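Long-range contact in C2 toxin component I (Clostridium botulinum, PDB 2J3V), which is the enzymatic component of the binary C2 toxin and acts as an ADP-ribosyltransferase, with actin the probable target as in related clostridial toxins: residues 306-311 / 361-366. The protein carries 1 engineered substitution. Residues are numbered along the deposited sequence; the frame is centred on the assembly and turned at random.
Sequences FDLPSD and SRFIFR
Phe306 meets Phe363 and Phe365 in an aromatic cluster, an apolar contact between the loop that follows strand 295-301 and the start of strand 363-369, within the second of the two ADP-ribosyltransferase-type regions. Phe363 and Phe365 are alternate residues on one side of their strand, whereas the side chain of the intervening Ile364 leaves in the other direction. The Phe306 ring reaches both phenylalanines, meeting Phe363 with its CD2-CE2 side and Phe365 with CZ and CE1. Its rim atom CE2 comes to 3.4 Å from both CG and CD2 of Phe363, and its CD2 lies over one face of Phe363, 3.8 Å above the ring plane and offset toward the rim. With centroids 4.7 Å apart and planes at 32°, the two rings are too inclined for a parallel stack. Toward Phe365 the fit differs: the planes are nearly parallel, at 13°, but the rings meet rim to rim, with Phe306 CZ 3.5 Å from Phe365 CZ. The first torsion of Phe306 (chi1 -52°) sets CG opposite the carbonyl carbon and sends the ring out from the loop toward the strand. Farther along the loop, Leu308 extends crosswise to Phe363 and brings CD1 to 4.1 Å from its CZ. Phe332 and Trp336 of helix 326-336 meet Phe306 edge-to-face, and Ile341 touches both Phe306 and Phe365, extending the hydrophobic layer beyond the two segments. At the more exposed end, the bent chain of Arg362 carries NH2 only to 4.1 Å from Asp311 O, a loose approach. Directly between the two segments, the contact therefore rests mainly on the packing of apolar side chains, the three phenylalanines buried and Leu308 partly exposed, with little from polar pairing.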
loop_
_atom_site.group_PDB
_atom_site.type_symbol
_atom_site.label_atom_id
_atom_site.label_comp_id
_atom_site.label_asym_id
_atom_site.label_seq_id
_atom_site.Cartn_x
_atom_site.Cartn_y
_atom_site.Cartn_z
ATOM N N PHE A 306 -4.063 -5.183 -19.168
ATOM C CA PHE A 306 -3.160 -4.122 -19.596
ATOM C C PHE A 306 -2.815 -4.146 -21.075
ATOM O O PHE A 306 -1.889 -3.463 -21.522
ATOM C CB PHE A 306 -1.893 -4.155 -18.734
ATOM C CG PHE A 306 -2.208 -4.148 -17.289
ATOM C CD1 PHE A 306 -2.607 -2.945 -16.652
ATOM C CD2 PHE A 306 -2.226 -5.328 -16.568
ATOM C CE1 PHE A 306 -2.973 -2.937 -15.306
ATOM C CE2 PHE A 306 -2.595 -5.333 -15.223
ATOM C CZ PHE A 306 -2.965 -4.148 -14.586
ATOM N N ASP A 307 -3.572 -4.961 -21.824
ATOM C CA ASP A 307 -3.255 -5.313 -23.194
ATOM C C ASP A 307 -1.801 -5.795 -23.344
ATOM O O ASP A 307 -1.063 -5.364 -24.243
ATOM C CB ASP A 307 -3.551 -4.116 -24.126
ATOM C CG ASP A 307 -3.690 -4.548 -25.582
ATOM O OD1 ASP A 307 -3.890 -5.751 -25.817
ATOM O OD2 ASP A 307 -3.516 -3.783 -26.558
ATOM N N LEU A 308 -1.389 -6.647 -22.425
ATOM C CA LEU A 308 -0.074 -7.291 -22.490
ATOM C C LEU A 308 -0.257 -8.786 -22.582
ATOM O O LEU A 308 -1.326 -9.297 -22.242
ATOM C CB LEU A 308 0.772 -6.971 -21.255
ATOM C CG LEU A 308 1.178 -5.520 -21.039
ATOM C CD1 LEU A 308 1.835 -5.375 -19.620
ATOM C CD2 LEU A 308 2.130 -5.043 -22.163
ATOM N N PRO A 309 0.768 -9.510 -23.006
ATOM C CA PRO A 309 0.667 -10.977 -22.988
ATOM C C PRO A 309 0.290 -11.418 -21.567
ATOM O O PRO A 309 0.719 -10.739 -20.593
ATOM C CB PRO A 309 2.087 -11.472 -23.367
ATOM C CG PRO A 309 2.757 -10.335 -23.992
ATOM C CD PRO A 309 2.076 -9.041 -23.505
ATOM N N SER A 310 -0.508 -12.483 -21.441
ATOM C CA SER A 310 -0.862 -13.039 -20.127
ATOM C C SER A 310 0.339 -13.285 -19.237
ATOM O O SER A 310 0.310 -12.944 -18.036
ATOM C CB SER A 310 -1.615 -14.353 -20.292
ATOM O OG SER A 310 -0.820 -15.242 -21.063
ATOM N N ASP A 311 1.396 -13.846 -19.838
ATOM C CA ASP A 311 2.634 -14.199 -19.134
ATOM C C ASP A 311 3.754 -13.149 -19.217
ATOM O O ASP A 311 4.958 -13.436 -18.993
ATOM C CB ASP A 311 3.113 -15.594 -19.577
ATOM C CG ASP A 311 3.252 -15.735 -21.126
ATOM O OD1 ASP A 311 2.427 -15.170 -21.924
ATOM O OD2 ASP A 311 4.176 -16.445 -21.622
ATOM N N SER A 361 0.124 -14.451 -10.286
ATOM C CA SER A 361 -0.471 -13.318 -11.001
ATOM C C SER A 361 0.205 -12.033 -10.504
ATOM O O SER A 361 0.021 -11.642 -9.343
ATOM C CB SER A 361 -1.958 -13.279 -10.752
ATOM O OG SER A 361 -2.589 -14.419 -11.317
ATOM N N ARG A 362 0.973 -11.354 -11.359
ATOM C CA ARG A 362 1.890 -10.352 -10.827
ATOM C C ARG A 362 1.402 -8.901 -10.811
ATOM O O ARG A 362 2.123 -8.012 -10.366
ATOM C CB ARG A 362 3.259 -10.482 -11.445
ATOM C CG ARG A 362 3.332 -10.118 -12.790
ATOM C CD ARG A 362 4.580 -10.710 -13.419
ATOM N NE ARG A 362 4.264 -11.984 -14.004
ATOM C CZ ARG A 362 5.152 -12.872 -14.370
ATOM N NH1 ARG A 362 6.413 -12.619 -14.211
ATOM N NH2 ARG A 362 4.758 -14.003 -14.894
ATOM N N PHE A 363 0.174 -8.692 -11.262
ATOM C CA PHE A 363 -0.410 -7.381 -11.251
ATOM C C PHE A 363 -1.424 -7.305 -10.070
ATOM O O PHE A 363 -2.566 -7.800 -10.136
ATOM C CB PHE A 363 -1.016 -7.048 -12.610
ATOM C CG PHE A 363 -0.013 -7.063 -13.730
ATOM C CD1 PHE A 363 0.272 -8.252 -14.427
ATOM C CD2 PHE A 363 0.610 -5.885 -14.135
ATOM C CE1 PHE A 363 1.178 -8.268 -15.458
ATOM C CE2 PHE A 363 1.521 -5.891 -15.185
ATOM C CZ PHE A 363 1.825 -7.093 -15.844
ATOM N N ILE A 364 -0.944 -6.730 -8.973
ATOM C CA ILE A 364 -1.722 -6.729 -7.737
ATOM C C ILE A 364 -2.504 -5.430 -7.598
ATOM O O ILE A 364 -1.938 -4.447 -7.191
ATOM C CB ILE A 364 -0.797 -6.892 -6.485
ATOM C CG1 ILE A 364 0.219 -8.048 -6.670
ATOM C CG2 ILE A 364 -1.626 -7.163 -5.245
ATOM C CD1 ILE A 364 1.530 -7.890 -5.811
ATOM N N PHE A 365 -3.796 -5.440 -7.901
ATOM C CA PHE A 365 -4.692 -4.311 -7.539
ATOM C C PHE A 365 -4.996 -4.226 -6.053
ATOM O O PHE A 365 -5.576 -5.142 -5.460
ATOM C CB PHE A 365 -5.987 -4.319 -8.337
ATOM C CG PHE A 365 -5.806 -3.881 -9.770
ATOM C CD1 PHE A 365 -5.777 -2.557 -10.106
ATOM C CD2 PHE A 365 -5.729 -4.818 -10.792
ATOM C CE1 PHE A 365 -5.616 -2.153 -11.426
ATOM C CE2 PHE A 365 -5.540 -4.420 -12.108
ATOM C CZ PHE A 365 -5.491 -3.077 -12.422
ATOM N N ARG A 366 -4.517 -3.119 -5.465
ATOM C CA ARG A 366 -4.721 -2.733 -4.091
ATOM C C ARG A 366 -5.838 -1.671 -4.162
ATOM O O ARG A 366 -5.570 -0.503 -4.393
ATOM C CB ARG A 366 -3.402 -2.136 -3.541
ATOM C CG ARG A 366 -3.496 -1.813 -2.056
ATOM C CD ARG A 366 -2.198 -1.697 -1.314
ATOM N NE ARG A 366 -2.410 -1.223 0.066
ATOM C CZ ARG A 366 -2.314 0.060 0.470
ATOM N NH1 ARG A 366 -1.990 1.032 -0.359
ATOM N NH2 ARG A 366 -2.486 0.361 1.739
#